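Local coordinates for 2-c-methyl-d-erythritol 4-phosphate cytidylyltransferase (Streptococcus pneumoniae, PDB 2VSH), which transfers the cytidylyl group of CTP to D-ribitol 5-phosphate, making the CDP-activated ribitol used for teichoic acid precursors, at residues A[1-6]-A[108-113]; A[50-55]-A[77-82]; A[125-130]-A[209-214]; A[137-142]-A[169-174]. All blocks are in the same frame, centred on the assembly; numbering follows the deposited sequence.

Contact 1: residues A[1-6]-A[108-113]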
loop_
_atom_site.group_PDB
_atom_site.type_symbol
_atom_site.label_atom_id
_atom_site.label_comp_id
_atom_site.label_asym_id
_atom_site.label_seq_id
_atom_site.Cartn_x
_atom_site.Cartn_y
_atom_site.Cartn_z
ATOM N N HIS A 1 -24.734 -27.779 -2.694
ATOM C CA HIS A 1 -23.808 -27.488 -1.560
ATOM C C HIS A 1 -24.177 -26.159 -0.915
ATOM O O HIS A 1 -24.945 -25.368 -1.480
ATOM C CB HIS A 1 -22.354 -27.463 -2.037
ATOM C CG HIS A 1 -22.097 -26.485 -3.139
ATOM N ND1 HIS A 1 -21.600 -25.215 -2.912
ATOM C CD2 HIS A 1 -22.271 -26.585 -4.477
ATOM C CE1 HIS A 1 -21.483 -24.577 -4.065
ATOM N NE2 HIS A 1 -21.882 -25.387 -5.029
ATOM N N MET A 2 -23.645 -25.919 0.277
ATOM C CA MET A 2 -23.898 -24.658 0.970
ATOM C C MET A 2 -22.812 -23.626 0.704
ATOM O O MET A 2 -21.661 -23.979 0.461
ATOM C CB MET A 2 -24.013 -24.891 2.474
ATOM C CG MET A 2 -25.091 -25.868 2.907
ATOM S SD MET A 2 -26.747 -25.204 2.637
ATOM C CE MET A 2 -27.577 -25.951 4.023
ATOM N N ILE A 3 -23.188 -22.348 0.767
ATOM C CA ILE A 3 -22.239 -21.252 0.724
ATOM C C ILE A 3 -22.483 -20.389 1.960
ATOM O O ILE A 3 -23.611 -19.950 2.215
ATOM C CB ILE A 3 -22.388 -20.376 -0.547
ATOM C CG1 ILE A 3 -22.233 -21.212 -1.817
ATOM C CG2 ILE A 3 -21.364 -19.256 -0.529
ATOM C CD1 ILE A 3 -22.790 -20.539 -3.073
ATOM N N TYR A 4 -21.426 -20.174 2.733
ATOM C CA TYR A 4 -21.493 -19.364 3.944
ATOM C C TYR A 4 -20.638 -18.121 3.783
ATOM O O TYR A 4 -19.667 -18.115 3.014
ATOM C CB TYR A 4 -21.005 -20.185 5.145
ATOM C CG TYR A 4 -21.858 -21.424 5.396
ATOM C CD1 TYR A 4 -21.516 -22.662 4.843
ATOM C CD2 TYR A 4 -23.020 -21.340 6.145
ATOM C CE1 TYR A 4 -22.319 -23.811 5.069
ATOM C CE2 TYR A 4 -23.818 -22.456 6.367
ATOM C CZ TYR A 4 -23.463 -23.687 5.830
ATOM O OH TYR A 4 -24.268 -24.776 6.050
ATOM N N ALA A 5 -21.002 -17.055 4.493
ATOM C CA ALA A 5 -20.090 -15.937 4.657
ATOM C C ALA A 5 -19.372 -16.139 5.981
ATOM O O ALA A 5 -19.997 -16.538 6.982
ATOM C CB ALA A 5 -20.821 -14.597 4.633
ATOM N N GLY A 6 -18.059 -15.886 5.966
ATOM C CA GLY A 6 -17.202 -15.948 7.158
ATOM C C GLY A 6 -16.594 -14.582 7.427
ATOM O O GLY A 6 -15.564 -14.220 6.848
ATOM N N ILE A 108 -18.782 -24.280 0.861
ATOM C CA ILE A 108 -17.829 -23.194 0.639
ATOM C C ILE A 108 -17.997 -22.077 1.690
ATOM O O ILE A 108 -19.106 -21.842 2.172
ATOM C CB ILE A 108 -18.018 -22.639 -0.800
ATOM C CG1 ILE A 108 -17.340 -23.553 -1.824
ATOM C CG2 ILE A 108 -17.474 -21.217 -0.938
ATOM C CD1 ILE A 108 -17.936 -23.416 -3.223
ATOM N N VAL A 109 -16.899 -21.422 2.075
ATOM C CA VAL A 109 -16.971 -20.229 2.906
ATOM C C VAL A 109 -16.355 -19.050 2.162
ATOM O O VAL A 109 -15.248 -19.155 1.626
ATOM C CB VAL A 109 -16.341 -20.407 4.338
ATOM C CG1 VAL A 109 -14.824 -20.682 4.286
ATOM C CG2 VAL A 109 -16.626 -19.189 5.225
ATOM N N VAL A 110 -17.101 -17.955 2.098
ATOM C CA VAL A 110 -16.591 -16.682 1.588
ATOM C C VAL A 110 -16.097 -15.872 2.788
ATOM O O VAL A 110 -16.902 -15.267 3.501
ATOM C CB VAL A 110 -17.683 -15.897 0.779
ATOM C CG1 VAL A 110 -17.127 -14.565 0.233
ATOM C CG2 VAL A 110 -18.223 -16.727 -0.391
ATOM N N THR A 111 -14.778 -15.883 3.027
ATOM C CA THR A 111 -14.180 -15.163 4.149
ATOM C C THR A 111 -13.874 -13.710 3.789
ATOM O O THR A 111 -13.463 -13.414 2.667
ATOM C CB THR A 111 -12.886 -15.847 4.717
ATOM O OG1 THR A 111 -11.801 -15.707 3.787
ATOM C CG2 THR A 111 -13.130 -17.329 5.040
ATOM N N HIS A 112 -14.092 -12.800 4.747
ATOM C CA HIS A 112 -13.993 -11.373 4.462
ATOM C C HIS A 112 -13.744 -10.586 5.750
ATOM O O HIS A 112 -14.335 -10.893 6.790
ATOM C CB HIS A 112 -15.286 -10.882 3.767
ATOM C CG HIS A 112 -15.222 -9.460 3.300
ATOM N ND1 HIS A 112 -14.397 -9.051 2.273
ATOM C CD2 HIS A 112 -15.868 -8.348 3.733
ATOM C CE1 HIS A 112 -14.553 -7.749 2.081
ATOM N NE2 HIS A 112 -15.427 -7.297 2.964
ATOM N N ASP A 113 -12.872 -9.584 5.673
ATOM C CA ASP A 113 -12.563 -8.695 6.810
ATOM C C ASP A 113 -13.794 -7.913 7.245
ATOM O O ASP A 113 -14.465 -7.325 6.402
ATOM C CB ASP A 113 -11.509 -7.661 6.401
ATOM C CG ASP A 113 -10.150 -8.267 6.115
ATOM O OD1 ASP A 113 -9.805 -9.313 6.708
ATOM O OD2 ASP A 113 -9.413 -7.677 5.302
#

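Contact 2: residues A[50-55]-A[77-82]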
loop_
_atom_site.group_PDB
_atom_site.type_symbol
_atom_site.label_atom_id
_atom_site.label_comp_id
_atom_site.label_asym_id
_atom_site.label_seq_id
_atom_site.Cartn_x
_atom_site.Cartn_y
_atom_site.Cartn_z
ATOM N N ILE A 50 -24.497 -16.262 7.698
ATOM C CA ILE A 50 -23.395 -15.324 7.826
ATOM C C ILE A 50 -22.776 -15.532 9.199
ATOM O O ILE A 50 -23.410 -15.272 10.221
ATOM C CB ILE A 50 -23.878 -13.858 7.667
ATOM C CG1 ILE A 50 -24.436 -13.672 6.255
ATOM C CG2 ILE A 50 -22.720 -12.907 7.899
ATOM C CD1 ILE A 50 -25.447 -12.547 6.143
ATOM N N VAL A 51 -21.562 -16.068 9.207
ATOM C CA VAL A 51 -20.928 -16.499 10.446
ATOM C C VAL A 51 -19.840 -15.483 10.760
ATOM O O VAL A 51 -18.935 -15.266 9.954
ATOM C CB VAL A 51 -20.332 -17.932 10.343
ATOM C CG1 VAL A 51 -19.841 -18.401 11.705
ATOM C CG2 VAL A 51 -21.367 -18.915 9.767
ATOM N N VAL A 52 -19.970 -14.840 11.916
ATOM C CA VAL A 52 -19.074 -13.751 12.308
ATOM C C VAL A 52 -18.180 -14.173 13.479
ATOM O O VAL A 52 -18.668 -14.499 14.563
ATOM C CB VAL A 52 -19.866 -12.480 12.718
ATOM C CG1 VAL A 52 -18.943 -11.252 12.725
ATOM C CG2 VAL A 52 -21.058 -12.242 11.781
ATOM N N GLY A 53 -16.870 -14.131 13.255
ATOM C CA GLY A 53 -15.893 -14.469 14.286
ATOM C C GLY A 53 -15.479 -13.221 15.035
ATOM O O GLY A 53 -14.876 -12.330 14.468
ATOM N N VAL A 54 -15.802 -13.168 16.317
ATOM C CA VAL A 54 -15.503 -12.003 17.152
ATOM C C VAL A 54 -14.666 -12.453 18.351
ATOM O O VAL A 54 -14.771 -13.594 18.799
ATOM C CB VAL A 54 -16.831 -11.311 17.611
ATOM C CG1 VAL A 54 -16.584 -10.272 18.643
ATOM C CG2 VAL A 54 -17.535 -10.658 16.421
ATOM N N HIS A 55 -13.832 -11.552 18.868
ATOM C CA HIS A 55 -13.108 -11.802 20.101
ATOM C C HIS A 55 -14.124 -12.221 21.160
ATOM O O HIS A 55 -15.195 -11.615 21.279
ATOM C CB HIS A 55 -12.343 -10.544 20.509
ATOM C CG HIS A 55 -11.552 -10.684 21.771
ATOM N ND1 HIS A 55 -12.140 -10.866 23.004
ATOM C CD2 HIS A 55 -10.218 -10.625 21.996
ATOM C CE1 HIS A 55 -11.203 -10.926 23.935
ATOM N NE2 HIS A 55 -10.027 -10.781 23.351
ATOM N N ILE A 77 -27.708 -14.897 10.934
ATOM C CA ILE A 77 -26.395 -14.510 11.433
ATOM C C ILE A 77 -26.018 -15.353 12.647
ATOM O O ILE A 77 -26.829 -15.528 13.549
ATOM C CB ILE A 77 -26.341 -13.006 11.774
ATOM C CG1 ILE A 77 -26.622 -12.185 10.504
ATOM C CG2 ILE A 77 -24.978 -12.642 12.390
ATOM C CD1 ILE A 77 -27.131 -10.782 10.729
ATOM N N ILE A 78 -24.801 -15.896 12.632
ATOM C CA ILE A 78 -24.239 -16.630 13.769
ATOM C C ILE A 78 -23.001 -15.874 14.233
ATOM O O ILE A 78 -22.054 -15.707 13.469
ATOM C CB ILE A 78 -23.893 -18.120 13.411
ATOM C CG1 ILE A 78 -25.169 -18.916 13.106
ATOM C CG2 ILE A 78 -23.117 -18.792 14.538
ATOM C CD1 ILE A 78 -24.933 -20.268 12.374
ATOM N N ILE A 79 -23.045 -15.377 15.469
ATOM C CA ILE A 79 -21.856 -14.837 16.136
ATOM C C ILE A 79 -21.118 -15.962 16.860
ATOM O O ILE A 79 -21.721 -16.713 17.633
ATOM C CB ILE A 79 -22.205 -13.703 17.149
ATOM C CG1 ILE A 79 -23.116 -12.642 16.505
ATOM C CG2 ILE A 79 -20.918 -13.051 17.703
ATOM C CD1 ILE A 79 -22.489 -11.858 15.318
ATOM N N THR A 80 -19.816 -16.080 16.613
ATOM C CA THR A 80 -19.005 -17.100 17.294
ATOM C C THR A 80 -17.661 -16.533 17.745
ATOM O O THR A 80 -17.221 -15.491 17.250
ATOM C CB THR A 80 -18.846 -18.401 16.442
ATOM O OG1 THR A 80 -18.394 -19.480 17.273
ATOM C CG2 THR A 80 -17.883 -18.200 15.259
ATOM N N LYS A 81 -17.041 -17.194 18.718
ATOM C CA LYS A 81 -15.741 -16.785 19.219
ATOM C C LYS A 81 -14.654 -16.994 18.171
ATOM O O LYS A 81 -14.449 -18.111 17.698
ATOM C CB LYS A 81 -15.400 -17.541 20.504
ATOM C CG LYS A 81 -14.160 -17.034 21.205
ATOM C CD LYS A 81 -13.933 -17.762 22.516
ATOM C CE LYS A 81 -12.558 -17.424 23.078
ATOM N NZ LYS A 81 -12.311 -18.043 24.412
ATOM N N GLY A 82 -13.984 -15.905 17.800
ATOM C CA GLY A 82 -12.827 -15.969 16.915
ATOM C C GLY A 82 -11.574 -16.430 17.657
ATOM O O GLY A 82 -11.634 -16.860 18.813
#

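Contact 3: residues A[125-130]-A[209-214]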
loop_
_atom_site.group_PDB
_atom_site.type_symbol
_atom_site.label_atom_id
_atom_site.label_comp_id
_atom_site.label_asym_id
_atom_site.label_seq_id
_atom_site.Cartn_x
_atom_site.Cartn_y
_atom_site.Cartn_z
ATOM N N GLN A 125 -20.321 -12.419 -5.560
ATOM C CA GLN A 125 -20.770 -13.315 -6.602
ATOM C C GLN A 125 -19.624 -13.883 -7.455
ATOM O O GLN A 125 -19.620 -15.064 -7.763
ATOM C CB GLN A 125 -21.848 -12.633 -7.451
ATOM C CG GLN A 125 -23.197 -12.579 -6.712
ATOM C CD GLN A 125 -24.236 -11.735 -7.413
ATOM O OE1 GLN A 125 -24.030 -11.259 -8.532
ATOM N NE2 GLN A 125 -25.365 -11.521 -6.736
ATOM N N ASP A 126 -18.673 -13.040 -7.840
ATOM C CA ASP A 126 -17.455 -13.489 -8.536
ATOM C C ASP A 126 -16.656 -14.530 -7.770
ATOM O O ASP A 126 -16.195 -15.506 -8.356
ATOM C CB ASP A 126 -16.542 -12.308 -8.862
ATOM C CG ASP A 126 -17.041 -11.506 -10.024
ATOM O OD1 ASP A 126 -18.146 -11.816 -10.527
ATOM O OD2 ASP A 126 -16.328 -10.565 -10.443
ATOM N N ASN A 127 -16.494 -14.300 -6.467
ATOM C CA ASN A 127 -15.833 -15.233 -5.565
ATOM C C ASN A 127 -16.493 -16.584 -5.531
ATOM O O ASN A 127 -15.826 -17.616 -5.617
ATOM C CB ASN A 127 -15.771 -14.643 -4.144
ATOM C CG ASN A 127 -14.467 -13.945 -3.882
ATOM O OD1 ASN A 127 -13.584 -14.501 -3.236
ATOM N ND2 ASN A 127 -14.317 -12.734 -4.416
ATOM N N ILE A 128 -17.819 -16.575 -5.418
ATOM C CA ILE A 128 -18.585 -17.817 -5.414
ATOM C C ILE A 128 -18.432 -18.545 -6.755
ATOM O O ILE A 128 -18.230 -19.759 -6.793
ATOM C CB ILE A 128 -20.081 -17.555 -5.075
ATOM C CG1 ILE A 128 -20.214 -17.130 -3.595
ATOM C CG2 ILE A 128 -20.933 -18.795 -5.378
ATOM C CD1 ILE A 128 -21.523 -16.360 -3.274
ATOM N N GLN A 129 -18.522 -17.804 -7.854
ATOM C CA GLN A 129 -18.458 -18.414 -9.175
ATOM C C GLN A 129 -17.079 -19.031 -9.460
ATOM O O GLN A 129 -16.990 -20.177 -9.901
ATOM C CB GLN A 129 -18.816 -17.390 -10.254
ATOM C CG GLN A 129 -18.779 -17.958 -11.673
ATOM C CD GLN A 129 -18.827 -16.876 -12.744
ATOM O OE1 GLN A 129 -18.571 -15.699 -12.468
ATOM N NE2 GLN A 129 -19.159 -17.268 -13.967
ATOM N N LEU A 130 -16.023 -18.258 -9.211
ATOM C CA LEU A 130 -14.635 -18.738 -9.319
ATOM C C LEU A 130 -14.332 -19.961 -8.423
ATOM O O LEU A 130 -13.624 -20.887 -8.847
ATOM C CB LEU A 130 -13.668 -17.585 -9.043
ATOM C CG LEU A 130 -12.962 -16.761 -10.136
ATOM C CD1 LEU A 130 -13.373 -17.073 -11.577
ATOM C CD2 LEU A 130 -13.037 -15.283 -9.859
ATOM N N ALA A 209 -7.425 -18.889 -7.906
ATOM C CA ALA A 209 -7.833 -17.933 -8.934
ATOM C C ALA A 209 -7.851 -16.514 -8.386
ATOM O O ALA A 209 -8.063 -16.307 -7.181
ATOM C CB ALA A 209 -9.219 -18.288 -9.445
ATOM N N LEU A 210 -7.629 -15.539 -9.271
ATOM C CA LEU A 210 -7.733 -14.136 -8.898
ATOM C C LEU A 210 -9.167 -13.649 -9.144
ATOM O O LEU A 210 -9.714 -13.861 -10.222
ATOM C CB LEU A 210 -6.738 -13.282 -9.710
ATOM C CG LEU A 210 -5.254 -13.671 -9.615
ATOM C CD1 LEU A 210 -4.377 -12.732 -10.462
ATOM C CD2 LEU A 210 -4.774 -13.710 -8.174
ATOM N N ALA A 211 -9.771 -13.010 -8.140
ATOM C CA ALA A 211 -11.029 -12.278 -8.338
ATOM C C ALA A 211 -10.726 -10.786 -8.312
ATOM O O ALA A 211 -9.820 -10.338 -7.620
ATOM C CB ALA A 211 -12.062 -12.642 -7.270
ATOM N N LYS A 212 -11.495 -10.031 -9.085
ATOM C CA LYS A 212 -11.293 -8.602 -9.234
ATOM C C LYS A 212 -11.851 -7.905 -8.009
ATOM O O LYS A 212 -13.045 -7.994 -7.716
ATOM C CB LYS A 212 -11.962 -8.120 -10.541
ATOM C CG LYS A 212 -12.027 -6.610 -10.760
ATOM C CD LYS A 212 -12.697 -6.285 -12.113
ATOM C CE LYS A 212 -13.570 -5.013 -12.068
ATOM N NZ LYS A 212 -12.816 -3.804 -11.627
ATOM N N GLY A 213 -10.961 -7.248 -7.274
ATOM C CA GLY A 213 -11.342 -6.403 -6.153
ATOM C C GLY A 213 -11.748 -5.036 -6.649
ATOM O O GLY A 213 -12.160 -4.884 -7.797
ATOM N N GLU A 214 -11.650 -4.039 -5.776
ATOM C CA GLU A 214 -11.931 -2.658 -6.142
ATOM C C GLU A 214 -11.037 -1.771 -5.299
ATOM O O GLU A 214 -10.760 -2.091 -4.139
ATOM C CB GLU A 214 -13.399 -2.335 -5.854
ATOM C CG GLU A 214 -14.058 -1.431 -6.855
ATOM C CD GLU A 214 -14.327 -2.112 -8.178
ATOM O OE1 GLU A 214 -13.677 -1.728 -9.165
ATOM O OE2 GLU A 214 -15.178 -3.027 -8.236
HETATM O O HOH W 1 -13.719 -11.348 -10.567
#

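Contact 4: residues A[137-142]-A[169-174]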
loop_
_atom_site.group_PDB
_atom_site.type_symbol
_atom_site.label_atom_id
_atom_site.label_comp_id
_atom_site.label_asym_id
_atom_site.label_seq_id
_atom_site.Cartn_x
_atom_site.Cartn_y
_atom_site.Cartn_z
ATOM N N VAL A 137 -10.015 -18.728 -4.015
ATOM C CA VAL A 137 -10.109 -17.452 -4.724
ATOM C C VAL A 137 -9.565 -16.368 -3.810
ATOM O O VAL A 137 -9.862 -16.350 -2.628
ATOM C CB VAL A 137 -11.593 -17.097 -5.085
ATOM C CG1 VAL A 137 -11.650 -15.844 -5.994
ATOM C CG2 VAL A 137 -12.285 -18.262 -5.751
ATOM N N ASP A 138 -8.758 -15.476 -4.365
ATOM C CA ASP A 138 -8.240 -14.358 -3.613
ATOM C C ASP A 138 -8.674 -13.118 -4.365
ATOM O O ASP A 138 -8.441 -13.004 -5.571
ATOM C CB ASP A 138 -6.711 -14.438 -3.588
ATOM C CG ASP A 138 -6.084 -13.618 -2.491
ATOM O OD1 ASP A 138 -6.806 -12.933 -1.740
ATOM O OD2 ASP A 138 -4.832 -13.664 -2.379
ATOM N N THR A 139 -9.299 -12.183 -3.657
ATOM C CA THR A 139 -9.715 -10.924 -4.268
ATOM C C THR A 139 -8.564 -9.941 -4.241
ATOM O O THR A 139 -8.045 -9.583 -3.170
ATOM C CB THR A 139 -10.961 -10.333 -3.597
ATOM O OG1 THR A 139 -11.952 -11.347 -3.440
ATOM C CG2 THR A 139 -11.560 -9.257 -4.454
ATOM N N VAL A 140 -8.177 -9.488 -5.428
ATOM C CA VAL A 140 -7.031 -8.611 -5.577
ATOM C C VAL A 140 -7.309 -7.442 -6.522
ATOM O O VAL A 140 -8.251 -7.486 -7.319
ATOM C CB VAL A 140 -5.782 -9.383 -6.087
ATOM C CG1 VAL A 140 -5.473 -10.596 -5.195
ATOM C CG2 VAL A 140 -5.980 -9.838 -7.549
ATOM N N VAL A 141 -6.468 -6.418 -6.425
ATOM C CA VAL A 141 -6.398 -5.329 -7.399
ATOM C C VAL A 141 -4.941 -5.192 -7.853
ATOM O O VAL A 141 -4.029 -5.659 -7.166
ATOM C CB VAL A 141 -6.893 -3.968 -6.813
ATOM C CG1 VAL A 141 -8.393 -3.982 -6.618
ATOM C CG2 VAL A 141 -6.179 -3.612 -5.517
ATOM N N GLU A 142 -4.715 -4.559 -8.996
ATOM C CA GLU A 142 -3.345 -4.251 -9.407
ATOM C C GLU A 142 -2.653 -3.395 -8.357
ATOM O O GLU A 142 -3.222 -2.414 -7.877
ATOM C CB GLU A 142 -3.315 -3.536 -10.754
ATOM C CG GLU A 142 -3.751 -4.409 -11.916
ATOM C CD GLU A 142 -3.670 -3.705 -13.258
ATOM O OE1 GLU A 142 -3.097 -2.589 -13.335
ATOM O OE2 GLU A 142 -4.185 -4.279 -14.247
ATOM N N GLN A 169 -6.706 -8.285 -1.241
ATOM C CA GLN A 169 -7.846 -7.806 -0.488
ATOM C C GLN A 169 -8.582 -9.017 0.052
ATOM O O GLN A 169 -8.030 -10.108 0.079
ATOM C CB GLN A 169 -8.768 -6.968 -1.374
ATOM C CG GLN A 169 -8.086 -5.799 -2.093
ATOM C CD GLN A 169 -9.084 -4.931 -2.867
ATOM O OE1 GLN A 169 -10.084 -5.424 -3.401
ATOM N NE2 GLN A 169 -8.818 -3.630 -2.910
ATOM N N THR A 170 -9.819 -8.819 0.499
ATOM C CA THR A 170 -10.739 -9.929 0.715
ATOM C C THR A 170 -12.031 -9.596 -0.049
ATOM O O THR A 170 -12.241 -8.433 -0.382
ATOM C CB THR A 170 -10.948 -10.275 2.219
ATOM O OG1 THR A 170 -11.773 -9.299 2.872
ATOM C CG2 THR A 170 -9.603 -10.437 2.960
ATOM N N PRO A 171 -12.906 -10.593 -0.314
ATOM C CA PRO A 171 -12.918 -12.020 0.086
ATOM C C PRO A 171 -11.759 -12.944 -0.307
ATOM O O PRO A 171 -11.016 -12.700 -1.260
ATOM C CB PRO A 171 -14.239 -12.549 -0.507
ATOM C CG PRO A 171 -15.104 -11.377 -0.639
ATOM C CD PRO A 171 -14.145 -10.242 -1.031
ATOM N N GLN A 172 -11.627 -14.001 0.485
ATOM C CA GLN A 172 -10.846 -15.172 0.159
ATOM C C GLN A 172 -11.791 -16.352 0.352
ATOM O O GLN A 172 -12.380 -16.524 1.428
ATOM C CB GLN A 172 -9.619 -15.274 1.066
ATOM C CG GLN A 172 -8.709 -14.068 0.963
ATOM C CD GLN A 172 -7.432 -14.165 1.796
ATOM O OE1 GLN A 172 -6.376 -13.719 1.360
ATOM N NE2 GLN A 172 -7.529 -14.727 2.997
ATOM N N THR A 173 -11.948 -17.149 -0.700
ATOM C CA THR A 173 -13.042 -18.113 -0.788
ATOM C C THR A 173 -12.525 -19.522 -1.093
ATOM O O THR A 173 -11.641 -19.710 -1.929
ATOM C CB THR A 173 -14.076 -17.650 -1.858
ATOM O OG1 THR A 173 -14.563 -16.354 -1.486
ATOM C CG2 THR A 173 -15.255 -18.626 -1.985
ATOM N N PHE A 174 -13.078 -20.510 -0.395
ATOM C CA PHE A 174 -12.593 -21.874 -0.501
ATOM C C PHE A 174 -13.543 -22.863 0.180
ATOM O O PHE A 174 -14.390 -22.471 0.973
ATOM C CB PHE A 174 -11.158 -21.977 0.088
ATOM C CG PHE A 174 -10.954 -21.194 1.357
ATOM C CD1 PHE A 174 -11.521 -21.618 2.554
ATOM C CD2 PHE A 174 -10.190 -20.032 1.358
ATOM C CE1 PHE A 174 -11.339 -20.876 3.724
ATOM C CE2 PHE A 174 -10.002 -19.300 2.519
ATOM C CZ PHE A 174 -10.583 -19.722 3.703
#

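Contact 1: residues A[1-6]-A[108-113]
The phenol ring of Y4 turns an edge to strand 108-113: Y4 CD1 sits 3.7 Å from I108 O, and that oxygen lies near the ring plane. CG of Y4 is anti to its carbonyl carbon (chi1 -61°), which turns the ring back along its own chain toward M2, so that only its CD1 edge comes near the neighbouring strand, while I97 and Y100 of helix 86-100 pack against it from outside the pair. The other flat group, the imidazole of H1, comes to the same end of the strand obliquely, with H1 CE1 3.8 Å from I108 CD1.

From M2 to G6 the backbone runs parallel to 108-113 and is joined to it by five hydrogen bonds, with M2 O, Y4 O and G6 O accepting from I108 N, V110 N and H112 N, and Y4 N and G6 N donating back. The bond from V110 N to Y4 O is short and straight, 2.7 Å long. The one from G6 N to V110 O is 2.8 Å but reaches the oxygen from well above its carbonyl plane. G6 has no side chain, and V109 CG2 settles 3.7 Å from G6 N.

I3, A5, I108 and V110 line one face of the sheet, where I3 CG2 and V110 CG2 meet at 4.0 Å; I128 and A131 of helix 121-133 cover this face. Y4, V109 and T111 look the other way; the first two pack on I97. T111 OG1 is hydrogen-bonded to Q172 O on strand 165-175, which flanks 108-113, and strand 50-54 flanks 3-9, placing the pair in the middle of the sheet.

Contact 2: residues A[50-55]-A[77-82]
V52 and I79 lie side by side and form the tightest apolar pair across these two strands, with I79 CD1 3.7 Å from V52 CB. The bend at chi2 of I79 (-64°) brings that terminal methyl against the flank of the valine. On the same face V52 CG2 touches I77 CG2 at 4.0 Å; on the other face V51 CG1 crosses T80 CG2 at 4.1 Å, under helix 86-100.

Five backbone hydrogen bonds form a regular parallel ladder. I78 O and T80 O accept from V52 N and V54 N, while I50 O, V52 O and V54 O accept from I78 N, T80 N and G82 N. Most are close to straight and arrive near the line of the carbonyl. The last, G82 N to V54 O, is short at 2.6 Å, and its donor stands 46° out of the carbonyl plane as the strand gives way to the loop.

CA-H...O contacts fill in between these bonds, such as V51 CA to I78 O at 3.3 Å.

Strand 50-54, helix 59-69 and strand 77-81 form a beta-alpha-beta unit, the helix packing on V54 and I79 through A62. G82 leads into G83-S89, which probably bind CTP and run from the loop into helix 86-100, as in the parallel, Rossmann-like part of a GT-A fold.

Contact 3: residues A[125-130]-A[209-214]
L130 buries the most surface here, reaching with its branched end from helix 121-133 to strand 208-212, outermost of the sheet within this chain. L130 CD2 does most of the touching: L130 CD2 to A211 CB is 3.8 Å, and L130 CD2 to the backbone oxygen L210 O is 3.6 Å. One carbon back, L130 CG meets A209 CB at 4.1 Å. The leucine torsions are unusual, with chi1 at -99° and chi2 near 5°, and in this posture the side chain spans both alanines.

A211 is the second main residue. Its methyl points at the helix and is met from two directions by residues one helical turn apart, L130 through CD2 and N127 through ND2, the latter at 3.6 Å from A211 CB. That amide nitrogen only grazes the methyl; its hydrogen bonds go to M123 O and T139 OG1, while N127 OD1 pairs with T173 OG1, so the whole amide is fixed by polar partners beside an apolar contact. A209, the third, supplies just its methyl. L210 between them points away, packing on I156 of the second subunit and bonding to that subunit through its backbone.

At the other end a water donates to D126 OD2 at 2.7 Å and accepts from K212 N at 3.0 Å. R122 adds a salt bridge to D126 OD2 and a hydrogen bond to K212 O.

Small residues let the helix lie close: the axes of segments 125-130 and 209-212 approach to 8.4 Å, nearly antiparallel at 160°. This is helix-on-sheet packing of the layered alpha/beta kind expected for a GT-A nucleotidyltransferase.

Contact 4: residues A[137-142]-A[169-174]
V137 and T173 start an antiparallel ladder as a hydrogen-bonded pair, the two backbones exchanging V137 N to T173 O at 2.8 Å and T173 N to V137 O at 3.0 Å. This ladder brings an antiparallel strand, 165-175, into an otherwise largely parallel sheet of the GT-A type. D138 and Q172 follow as a non-hydrogen-bonded pair, and V137 O also takes a CA-H...O contact from Q172 CA.

The ladder then meets a corner at T170, followed by a cis peptide bond into P171. A proline has no N-H to give, but its carbonyl is well used: P171 O accepts two bonds from one residue, T139 N at 3.0 Å and T139 OG1 at 2.7 Å. The backbone donor comes in almost along the carbonyl direction, the hydroxyl from a steeper angle of 121°. Because OG1 is anti to the carbonyl carbon of T139 (chi1 -47°), the hydroxyl hangs on the same side as the backbone N-H and can share this acceptor. T139 OG1, which is also an acceptor for helix 121-133, is thus both donor and acceptor in a buried setting.

Past the corner T139 O accepts from Q169 N at 2.7 Å. The amide of Q169 is satisfied beyond the strand pair, NE2 by E214 O and OE1 by N217 ND2, while T170 OG1 accepts from D113 N. Held like this, Q169 crosses V141 at about a right angle, its NE2 resting 3.7 Å from V141 CG2.

In the fold
From the N terminus, strand 3-9 opens contact 1, which closes only when the chain reaches 108-113; contact 2 opens and closes within that loop, joining 50-55 to 77-82 at the outer end of the sheet. Helix 121-133, next in the chain after strand 108-113, then opens contact 3 and so bridges it to contact 1. Inside its long loop contact 4 pairs 137-142 with 169-174, and the return at 209-214 finishes contact 3. The two nests follow one another without crossing. A5 O and V51 N join contacts 1 and 2, V109 N and F174 O join contacts 1 and 4, and G213 N and V140 O join contacts 3 and 4, making one continuous sheet.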